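Local coordinates for hypothetical protein (Legionella pneumophila subsp. pneumophila, PDB 4G2A), which is of unknown function but, combining DUF4424 and YARHG regions, may bind a nutrient, at residues 194-197 with 198-201; 284-287 with 288-292; 302-305 with 306-309. All coordinates share one frame; numbering follows the deposited sequence.

Contact 1. Residues 194-197 with 198-201; sequences KADY and LNPT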
ATOM      1  N   LYS A 194     -13.356 -10.242 -10.723  1.00 64.00           N
ATOM      2  CA  LYS A 194     -12.905 -10.948 -11.927  1.00 64.25           C
ATOM      3  C   LYS A 194     -11.487 -11.590 -11.823  1.00 67.11           C
ATOM      4  O   LYS A 194     -11.362 -12.810 -12.016  1.00 69.12           O
ATOM      5  CB  LYS A 194     -12.931  -9.999 -13.159  1.00 66.59           C
ATOM      6  CG  LYS A 194     -14.100  -8.994 -13.224  1.00 77.25           C
ATOM      7  CD  LYS A 194     -13.705  -7.613 -12.685  1.00 81.04           C
ATOM      8  CE  LYS A 194     -14.806  -6.589 -12.812  1.00 90.62           C
ATOM      9  NZ  LYS A 194     -14.912  -6.061 -14.200  1.00101.45           N
ATOM     10  N   ALA A 195     -10.435 -10.768 -11.563  1.00 59.20           N
ATOM     11  CA  ALA A 195      -9.018 -11.150 -11.582  1.00 56.80           C
ATOM     12  C   ALA A 195      -8.409 -11.629 -10.247  1.00 56.46           C
ATOM     13  O   ALA A 195      -8.670 -11.068  -9.177  1.00 55.28           O
ATOM     14  CB  ALA A 195      -8.197  -9.989 -12.105  1.00 56.43           C
ATOM     15  N   ASP A 196      -7.524 -12.638 -10.357  1.00 50.82           N
ATOM     16  CA  ASP A 196      -6.814 -13.264  -9.239  1.00 48.73           C
ATOM     17  C   ASP A 196      -5.572 -12.486  -8.812  1.00 48.04           C
ATOM     18  O   ASP A 196      -5.205 -12.566  -7.647  1.00 47.36           O
ATOM     19  CB  ASP A 196      -6.424 -14.706  -9.583  1.00 51.16           C
ATOM     20  CG  ASP A 196      -7.566 -15.697  -9.524  1.00 62.15           C
ATOM     21  OD1 ASP A 196      -8.735 -15.275  -9.699  1.00 61.86           O
ATOM     22  OD2 ASP A 196      -7.297 -16.898  -9.318  1.00 73.14           O
ATOM     23  N   TYR A 197      -4.939 -11.706  -9.711  1.00 41.85           N
ATOM     24  CA  TYR A 197      -3.753 -10.931  -9.321  1.00 39.63           C
ATOM     25  C   TYR A 197      -4.134  -9.867  -8.280  1.00 40.74           C
ATOM     26  O   TYR A 197      -3.259  -9.245  -7.676  1.00 40.78           O
ATOM     27  CB  TYR A 197      -3.047 -10.306 -10.539  1.00 40.30           C
ATOM     28  CG  TYR A 197      -3.708  -9.067 -11.102  1.00 42.73           C
ATOM     29  CD1 TYR A 197      -4.717  -9.163 -12.055  1.00 45.68           C
ATOM     30  CD2 TYR A 197      -3.307  -7.796 -10.704  1.00 42.91           C
ATOM     31  CE1 TYR A 197      -5.313  -8.022 -12.597  1.00 46.44           C
ATOM     32  CE2 TYR A 197      -3.925  -6.650 -11.205  1.00 44.16           C
ATOM     33  CZ  TYR A 197      -4.915  -6.766 -12.166  1.00 52.44           C
ATOM     34  OH  TYR A 197      -5.473  -5.631 -12.708  1.00 55.19           O
ATOM     35  N   LEU A 198      -5.443  -9.656  -8.099  1.00 34.74           N
ATOM     36  CA  LEU A 198      -6.024  -8.721  -7.143  1.00 32.49           C
ATOM     37  C   LEU A 198      -6.244  -9.386  -5.789  1.00 35.39           C
ATOM     38  O   LEU A 198      -6.457  -8.683  -4.810  1.00 35.98           O
ATOM     39  CB  LEU A 198      -7.351  -8.166  -7.685  1.00 32.54           C
ATOM     40  CG  LEU A 198      -7.262  -7.288  -8.920  1.00 35.81           C
ATOM     41  CD1 LEU A 198      -8.645  -6.900  -9.387  1.00 36.86           C
ATOM     42  CD2 LEU A 198      -6.458  -6.043  -8.649  1.00 34.04           C
ATOM     43  N   ASN A 199      -6.168 -10.730  -5.714  1.00 31.81           N
ATOM     44  CA  ASN A 199      -6.320 -11.442  -4.443  1.00 31.70           C
ATOM     45  C   ASN A 199      -5.156 -11.155  -3.533  1.00 34.05           C
ATOM     46  O   ASN A 199      -4.021 -11.138  -4.003  1.00 33.87           O
ATOM     47  CB  ASN A 199      -6.454 -12.933  -4.640  1.00 30.40           C
ATOM     48  CG  ASN A 199      -7.758 -13.340  -5.231  1.00 48.38           C
ATOM     49  OD1 ASN A 199      -8.764 -12.628  -5.129  1.00 49.06           O
ATOM     50  ND2 ASN A 199      -7.778 -14.532  -5.810  1.00 40.08           N
ATOM     51  N   PRO A 200      -5.402 -10.886  -2.235  1.00 28.92           N
ATOM     52  CA  PRO A 200      -4.274 -10.558  -1.344  1.00 27.26           C
ATOM     53  C   PRO A 200      -3.343 -11.736  -1.116  1.00 32.68           C
ATOM     54  O   PRO A 200      -3.780 -12.873  -1.007  1.00 34.73           O
ATOM     55  CB  PRO A 200      -4.953 -10.129  -0.043  1.00 28.62           C
ATOM     56  CG  PRO A 200      -6.396  -9.864  -0.423  1.00 33.84           C
ATOM     57  CD  PRO A 200      -6.695 -10.808  -1.526  1.00 29.88           C
ATOM     58  N   THR A 201      -2.052 -11.463  -1.084  1.00 29.22           N
ATOM     59  CA  THR A 201      -1.038 -12.478  -0.804  1.00 29.54           C
ATOM     60  C   THR A 201      -0.186 -11.988   0.388  1.00 31.76           C
ATOM     61  O   THR A 201      -0.069 -10.782   0.558  1.00 30.68           O
ATOM     62  CB  THR A 201      -0.182 -12.840  -2.044  1.00 33.88           C
ATOM     63  OG1 THR A 201       0.742 -11.804  -2.325  1.00 34.44           O
ATOM     64  CG2 THR A 201      -1.012 -13.203  -3.266  1.00 30.70           C
TER
HETATM   65  O   HOH W   1      -3.228 -13.143  -5.767  1.00 45.12           O
HETATM   66  O   HOH W   2      -2.352  -9.212  -5.122  1.00 34.23           O

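Contact 2. Residues 284-287 with 288-292; sequences PDLQ and EYFSK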
ATOM      1  N   PRO A 284     -34.774  11.464   2.374  1.00 50.20           N
ATOM      2  CA  PRO A 284     -34.679  10.107   2.952  1.00 51.33           C
ATOM      3  C   PRO A 284     -34.117   9.051   2.009  1.00 54.13           C
ATOM      4  O   PRO A 284     -33.236   8.301   2.426  1.00 52.84           O
ATOM      5  CB  PRO A 284     -36.123   9.778   3.328  1.00 56.47           C
ATOM      6  CG  PRO A 284     -36.782  11.096   3.504  1.00 61.48           C
ATOM      7  CD  PRO A 284     -36.130  12.029   2.544  1.00 53.69           C
ATOM      8  N   ASP A 285     -34.585   9.016   0.742  1.00 51.07           N
ATOM      9  CA  ASP A 285     -34.112   8.048  -0.253  1.00 50.27           C
ATOM     10  C   ASP A 285     -32.587   8.123  -0.443  1.00 51.29           C
ATOM     11  O   ASP A 285     -31.957   7.073  -0.544  1.00 51.12           O
ATOM     12  CB  ASP A 285     -34.841   8.216  -1.606  1.00 52.39           C
ATOM     13  CG  ASP A 285     -34.551   9.469  -2.434  1.00 60.31           C
ATOM     14  OD1 ASP A 285     -34.231  10.524  -1.834  1.00 59.97           O
ATOM     15  OD2 ASP A 285     -34.711   9.411  -3.676  1.00 65.14           O
ATOM     16  N   LEU A 286     -32.002   9.352  -0.453  1.00 44.83           N
ATOM     17  CA  LEU A 286     -30.568   9.579  -0.630  1.00 41.64           C
ATOM     18  C   LEU A 286     -29.804   9.297   0.649  1.00 48.19           C
ATOM     19  O   LEU A 286     -28.740   8.682   0.588  1.00 46.58           O
ATOM     20  CB  LEU A 286     -30.270  11.013  -1.106  1.00 39.24           C
ATOM     21  CG  LEU A 286     -30.766  11.409  -2.481  1.00 41.20           C
ATOM     22  CD1 LEU A 286     -30.473  12.859  -2.736  1.00 40.36           C
ATOM     23  CD2 LEU A 286     -30.141  10.558  -3.572  1.00 40.18           C
ATOM     24  N   GLN A 287     -30.346   9.771   1.801  1.00 47.92           N
ATOM     25  CA  GLN A 287     -29.823   9.615   3.168  1.00 48.99           C
ATOM     26  C   GLN A 287     -29.518   8.150   3.440  1.00 53.52           C
ATOM     27  O   GLN A 287     -28.379   7.812   3.763  1.00 52.26           O
ATOM     28  CB  GLN A 287     -30.892  10.117   4.145  1.00 53.51           C
ATOM     29  CG  GLN A 287     -30.418  10.872   5.370  1.00 77.44           C
ATOM     30  CD  GLN A 287     -31.604  11.602   5.984  1.00102.58           C
ATOM     31  OE1 GLN A 287     -32.624  10.999   6.350  1.00103.92           O
ATOM     32  NE2 GLN A 287     -31.523  12.923   6.074  1.00 88.39           N
ATOM     33  N   GLU A 288     -30.540   7.283   3.227  1.00 52.59           N
ATOM     34  CA  GLU A 288     -30.521   5.836   3.403  1.00 54.24           C
ATOM     35  C   GLU A 288     -29.575   5.132   2.416  1.00 55.34           C
ATOM     36  O   GLU A 288     -28.916   4.162   2.816  1.00 56.23           O
ATOM     37  CB  GLU A 288     -31.935   5.258   3.254  1.00 58.66           C
ATOM     38  CG  GLU A 288     -32.122   3.974   4.049  1.00 78.98           C
ATOM     39  CD  GLU A 288     -33.106   2.970   3.479  1.00118.90           C
ATOM     40  OE1 GLU A 288     -34.233   3.375   3.108  1.00124.10           O
ATOM     41  OE2 GLU A 288     -32.767   1.765   3.452  1.00117.54           O
ATOM     42  N   TYR A 289     -29.544   5.588   1.133  1.00 47.29           N
ATOM     43  CA  TYR A 289     -28.705   5.026   0.069  1.00 44.11           C
ATOM     44  C   TYR A 289     -27.204   5.201   0.356  1.00 44.24           C
ATOM     45  O   TYR A 289     -26.454   4.233   0.265  1.00 43.94           O
ATOM     46  CB  TYR A 289     -29.066   5.652  -1.283  1.00 43.01           C
ATOM     47  CG  TYR A 289     -28.203   5.216  -2.450  1.00 42.09           C
ATOM     48  CD1 TYR A 289     -28.481   4.046  -3.146  1.00 44.42           C
ATOM     49  CD2 TYR A 289     -27.182   6.033  -2.933  1.00 40.43           C
ATOM     50  CE1 TYR A 289     -27.705   3.651  -4.234  1.00 43.77           C
ATOM     51  CE2 TYR A 289     -26.412   5.658  -4.032  1.00 39.62           C
ATOM     52  CZ  TYR A 289     -26.691   4.476  -4.692  1.00 47.70           C
ATOM     53  OH  TYR A 289     -25.955   4.109  -5.788  1.00 49.17           O
ATOM     54  N   PHE A 290     -26.769   6.419   0.683  1.00 39.05           N
ATOM     55  CA  PHE A 290     -25.357   6.675   0.959  1.00 37.49           C
ATOM     56  C   PHE A 290     -24.950   6.193   2.356  1.00 42.17           C
ATOM     57  O   PHE A 290     -23.771   5.911   2.572  1.00 39.95           O
ATOM     58  CB  PHE A 290     -24.997   8.152   0.741  1.00 37.68           C
ATOM     59  CG  PHE A 290     -25.152   8.553  -0.708  1.00 37.27           C
ATOM     60  CD1 PHE A 290     -24.304   8.038  -1.684  1.00 38.43           C
ATOM     61  CD2 PHE A 290     -26.191   9.384  -1.107  1.00 38.89           C
ATOM     62  CE1 PHE A 290     -24.477   8.373  -3.026  1.00 38.16           C
ATOM     63  CE2 PHE A 290     -26.364   9.718  -2.449  1.00 40.50           C
ATOM     64  CZ  PHE A 290     -25.499   9.224  -3.397  1.00 37.92           C
ATOM     65  N   SER A 291     -25.913   6.040   3.288  1.00 42.15           N
ATOM     66  CA  SER A 291     -25.591   5.502   4.612  1.00 43.77           C
ATOM     67  C   SER A 291     -25.032   4.082   4.471  1.00 50.32           C
ATOM     68  O   SER A 291     -24.134   3.707   5.217  1.00 52.20           O
ATOM     69  CB  SER A 291     -26.819   5.497   5.514  1.00 47.71           C
ATOM     70  OG  SER A 291     -27.688   4.407   5.248  1.00 54.02           O
ATOM     71  N   LYS A 292     -25.538   3.323   3.479  1.00 46.88           N
ATOM     72  CA  LYS A 292     -25.160   1.940   3.203  1.00 47.78           C
ATOM     73  C   LYS A 292     -23.940   1.818   2.266  1.00 49.62           C
ATOM     74  O   LYS A 292     -23.534   0.697   1.966  1.00 50.72           O
ATOM     75  CB  LYS A 292     -26.363   1.163   2.633  1.00 52.45           C
ATOM     76  CG  LYS A 292     -27.505   0.988   3.646  1.00 70.46           C
ATOM     77  CD  LYS A 292     -28.616   0.046   3.170  1.00 85.79           C
ATOM     78  CE  LYS A 292     -29.750   0.760   2.469  1.00100.49           C
ATOM     79  NZ  LYS A 292     -30.978  -0.079   2.391  1.00110.91           N
TER

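Contact 3. Residues 302-305 with 306-309; sequences YSDR and MLNE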
ATOM      1  N   TYR A 302     -18.069  20.071   4.120  1.00 51.41           N
ATOM      2  CA  TYR A 302     -18.420  19.962   2.704  1.00 46.82           C
ATOM      3  C   TYR A 302     -18.758  21.327   2.110  1.00 51.66           C
ATOM      4  O   TYR A 302     -19.363  22.170   2.780  1.00 53.24           O
ATOM      5  CB  TYR A 302     -19.586  18.981   2.428  1.00 44.40           C
ATOM      6  CG  TYR A 302     -20.022  19.011   0.971  1.00 42.91           C
ATOM      7  CD1 TYR A 302     -19.249  18.411  -0.021  1.00 42.84           C
ATOM      8  CD2 TYR A 302     -21.139  19.746   0.570  1.00 43.10           C
ATOM      9  CE1 TYR A 302     -19.603  18.496  -1.368  1.00 40.33           C
ATOM     10  CE2 TYR A 302     -21.485  19.861  -0.779  1.00 41.41           C
ATOM     11  CZ  TYR A 302     -20.723  19.217  -1.740  1.00 44.20           C
ATOM     12  OH  TYR A 302     -21.057  19.285  -3.063  1.00 41.52           O
ATOM     13  N   SER A 303     -18.374  21.507   0.832  1.00 47.01           N
ATOM     14  CA  SER A 303     -18.635  22.672  -0.005  1.00 47.71           C
ATOM     15  C   SER A 303     -18.710  22.244  -1.449  1.00 49.58           C
ATOM     16  O   SER A 303     -17.953  21.362  -1.868  1.00 47.73           O
ATOM     17  CB  SER A 303     -17.543  23.725   0.158  1.00 54.54           C
ATOM     18  OG  SER A 303     -17.718  24.773  -0.785  1.00 65.96           O
ATOM     19  N   ASP A 304     -19.560  22.917  -2.231  1.00 46.48           N
ATOM     20  CA  ASP A 304     -19.668  22.650  -3.658  1.00 44.71           C
ATOM     21  C   ASP A 304     -18.355  23.021  -4.369  1.00 47.39           C
ATOM     22  O   ASP A 304     -18.094  22.477  -5.436  1.00 45.02           O
ATOM     23  CB  ASP A 304     -20.871  23.382  -4.272  1.00 48.05           C
ATOM     24  CG  ASP A 304     -22.219  22.755  -3.924  1.00 69.63           C
ATOM     25  OD1 ASP A 304     -22.364  21.511  -4.090  1.00 68.83           O
ATOM     26  OD2 ASP A 304     -23.142  23.510  -3.519  1.00 81.68           O
ATOM     27  N   ARG A 305     -17.481  23.849  -3.726  1.00 46.83           N
ATOM     28  CA  ARG A 305     -16.145  24.234  -4.235  1.00 47.05           C
ATOM     29  C   ARG A 305     -15.220  23.014  -4.419  1.00 47.70           C
ATOM     30  O   ARG A 305     -14.259  23.095  -5.186  1.00 47.88           O
ATOM     31  CB  ARG A 305     -15.457  25.261  -3.316  1.00 51.39           C
ATOM     32  CG  ARG A 305     -16.174  26.611  -3.197  1.00 66.54           C
ATOM     33  CD  ARG A 305     -16.041  27.474  -4.433  1.00 75.39           C
ATOM     34  NE  ARG A 305     -16.382  28.865  -4.145  1.00 90.77           N
ATOM     35  CZ  ARG A 305     -16.014  29.894  -4.902  1.00107.57           C
ATOM     36  NH1 ARG A 305     -15.291  29.697  -6.000  1.00 90.43           N
ATOM     37  NH2 ARG A 305     -16.360  31.131  -4.563  1.00 98.64           N
HETATM   38  N   MSE A 306     -15.542  21.877  -3.763  1.00 42.09           N
HETATM   39  CA  MSE A 306     -14.796  20.619  -3.860  1.00 40.43           C
HETATM   40  C   MSE A 306     -14.960  19.927  -5.227  1.00 43.58           C
HETATM   41  O   MSE A 306     -14.124  19.085  -5.577  1.00 43.15           O
HETATM   42  CB  MSE A 306     -15.211  19.664  -2.732  1.00 42.00           C
HETATM   43  CG  MSE A 306     -14.627  20.092  -1.396  1.00 51.47           C
HETATM   44 SE   MSE A 306     -15.413  19.264   0.157  0.75 59.87          SE
HETATM   45  CE  MSE A 306     -14.253  20.020   1.516  1.00 60.35           C
ATOM     46  N   LEU A 307     -16.010  20.282  -6.004  1.00 39.51           N
ATOM     47  CA  LEU A 307     -16.231  19.677  -7.322  1.00 37.88           C
ATOM     48  C   LEU A 307     -15.135  20.116  -8.303  1.00 42.89           C
ATOM     49  O   LEU A 307     -14.842  21.306  -8.436  1.00 43.63           O
ATOM     50  CB  LEU A 307     -17.623  19.983  -7.892  1.00 37.08           C
ATOM     51  CG  LEU A 307     -18.828  19.516  -7.076  1.00 41.98           C
ATOM     52  CD1 LEU A 307     -20.056  20.241  -7.514  1.00 42.85           C
ATOM     53  CD2 LEU A 307     -19.062  18.034  -7.220  1.00 42.76           C
ATOM     54  N   ASN A 308     -14.506  19.129  -8.937  1.00 39.50           N
ATOM     55  CA  ASN A 308     -13.421  19.327  -9.880  1.00 40.45           C
ATOM     56  C   ASN A 308     -13.984  19.364 -11.315  1.00 44.36           C
ATOM     57  O   ASN A 308     -15.202  19.288 -11.503  1.00 41.75           O
ATOM     58  CB  ASN A 308     -12.308  18.257  -9.683  1.00 39.23           C
ATOM     59  CG  ASN A 308     -12.628  16.813 -10.020  1.00 51.18           C
ATOM     60  OD1 ASN A 308     -13.544  16.496 -10.770  1.00 47.42           O
ATOM     61  ND2 ASN A 308     -11.781  15.899  -9.577  1.00 43.16           N
ATOM     62  N   GLU A 309     -13.092  19.514 -12.312  1.00 43.72           N
ATOM     63  CA  GLU A 309     -13.442  19.622 -13.733  1.00 43.41           C
ATOM     64  C   GLU A 309     -14.143  18.362 -14.255  1.00 44.24           C
ATOM     65  O   GLU A 309     -15.066  18.487 -15.055  1.00 42.87           O
ATOM     66  CB  GLU A 309     -12.194  19.955 -14.575  1.00 47.00           C
ATOM     67  CG  GLU A 309     -11.727  21.391 -14.358  1.00 65.03           C
ATOM     68  CD  GLU A 309     -10.430  21.821 -15.022  1.00107.14           C
ATOM     69  OE1 GLU A 309     -10.209  21.458 -16.202  1.00116.22           O
ATOM     70  OE2 GLU A 309      -9.662  22.577 -14.382  1.00104.90           O
TER
HETATM   71  O   HOH W   3     -12.124  22.275  -6.923  1.00 50.43           O

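Contact 1. Residues 194-197 with 198-201
Tyr197 and Leu198 run side by side in the same direction, the phenol ring lying flat against the leucine branch. Leu198 CG sits over the centre of the ring face, 4.1 Å from the Tyr197 centroid and only 11° off the ring normal, a CH-pi contact, and Leu198 CD2 reaches Tyr197 CE2 at 3.6 Å. This overlap follows from the tyrosine's first torsion (chi1 78°), which sets CG between the backbone N and the carbonyl carbon and folds the ring back over its neighbour. The other methyl branch, Leu198 CD1, turns to Ala195 CB at 4.1 Å. Leucine suits this spot: it is buried, and its two methyls serve different neighbours, while the side chain also meets Tyr154 and Cys232, the latter disulfide-bonded to Cys188.

The backbone beneath is a type I beta turn from Asp196 to Asn199, in the loop between strands 185-187 and 206-208. Asn199 N closes it on Asp196 O at 2.8 Å. Asp196 and Asn199 point the same way from the two ends of the turn, carboxylate and amide planes 36° apart; polar residues fit these less buried positions. One water donates to both Asp196 O and Asn199 O, so the turn carbonyl serves an amide and a water together. A second water lies within bonding reach of Tyr197 O and Asn199 O, though it has more possible acceptors than protons.

Contact 2. Residues 284-287 with 288-292
Glu288 N gives its hydrogen to Pro284 O at 3.0 Å in an almost straight bond (173°), and two residues further on, Phe290 N does the same for Leu286 O, also at 3.0 Å. The two bonds between and after them are less direct: Tyr289 N reaches Asp285 O at 3.3 Å, and Ser291 N meets Gln287 O with a bend at hydrogen of 138°. Together they are the i to i+4 ladder of the short alpha-helix 284-291 in the YARHG region. Proline suits its first turn, where no amide hydrogen is required, and Asp285 OD1 takes a weak bond from Leu286 N while OD2 pairs with Arg267 of helix 263-275.

Near the C-terminal end a side chain meets a backbone acceptor. Ser291 OG, placed between its backbone N and carbonyl carbon (chi1 79°), turns back to donate to Glu288 O at 2.7 Å. Serine is short enough to do this without leaving the helix surface. The carboxylate of Glu288 answers Lys292 in a salt bridge one turn on, NZ to OE2 at 2.8 Å, approaching on the anti side but tilted out of the carboxylate plane; Gln287 NE2 is bonded to Phe281 O.

The buried flank is apolar. Leu286 and Phe290 lie alongside each other, CD2 to CE2 at 4.0 Å, against helix 263-275. Phe290 also stacks with Phe281, and Tyr289 with Phe268.

Contact 3. Residues 302-305 with 306-309
A short 3-10 turn, opened by an ST turn, leads the chain toward helix 309-321, and its side chains meet where Met306, built as selenomethionine, slants across Tyr302. SE lies 3.9 Å from Tyr302 CD1 and 5.0 Å from the ring centroid, 55° off the normal, an oblique Met-aromatic contact. The chain of Met306 is extended beyond CG, which carries the selenium back past Ser303 to the ring; a long, flexible, polarisable side chain suits that reach. Tyr277 touches both members of the pair.

The tyrosine hydroxyl is used as well. Tyr302 OH donates to Asp304 OD1 at 2.8 Å, meeting it from above the carboxylate plane, which ties the far end of the ring to the aspartate two residues on. Tyrosine thus offers an apolar ring to one neighbour and a donor to another.

Ser303 works at both ends of its residue: OG accepts from Arg305 N at 3.1 Å, closing the ST turn, and O accepts from Met306 N at 3.1 Å. Asp304 O then accepts from Leu307 N, and Leu307 packs its branched apolar end on Ile273 and Tyr274 of helix 263-275. A water bridges Arg305 O and Leu307 O. With Asn308 at the N-cap position of the next helix, the i to i+3 bonds are those of a 3-10 turn running into a helix start.

In the fold
Contact 1 belongs to the strand-rich part of the chain, in a loop beside strand 229-235, whereas contacts 2 and 3 both lie in the YARHG region that follows. The three come in series along the sequence and none touches another: the nearest atoms of contacts 1 and 2 are about 17 Å apart, and those of contacts 1 and 3 about 23 Å. Contacts 2 and 3 are closer, with centres 20 Å apart and nearest atoms about 11 Å, and they share a neighbour, helix 263-275, on which Leu286, Phe290 and Leu307 all pack. A sulfate, probably from the crystallisation liquor, lies about 3 Å from the Leu286 side chain.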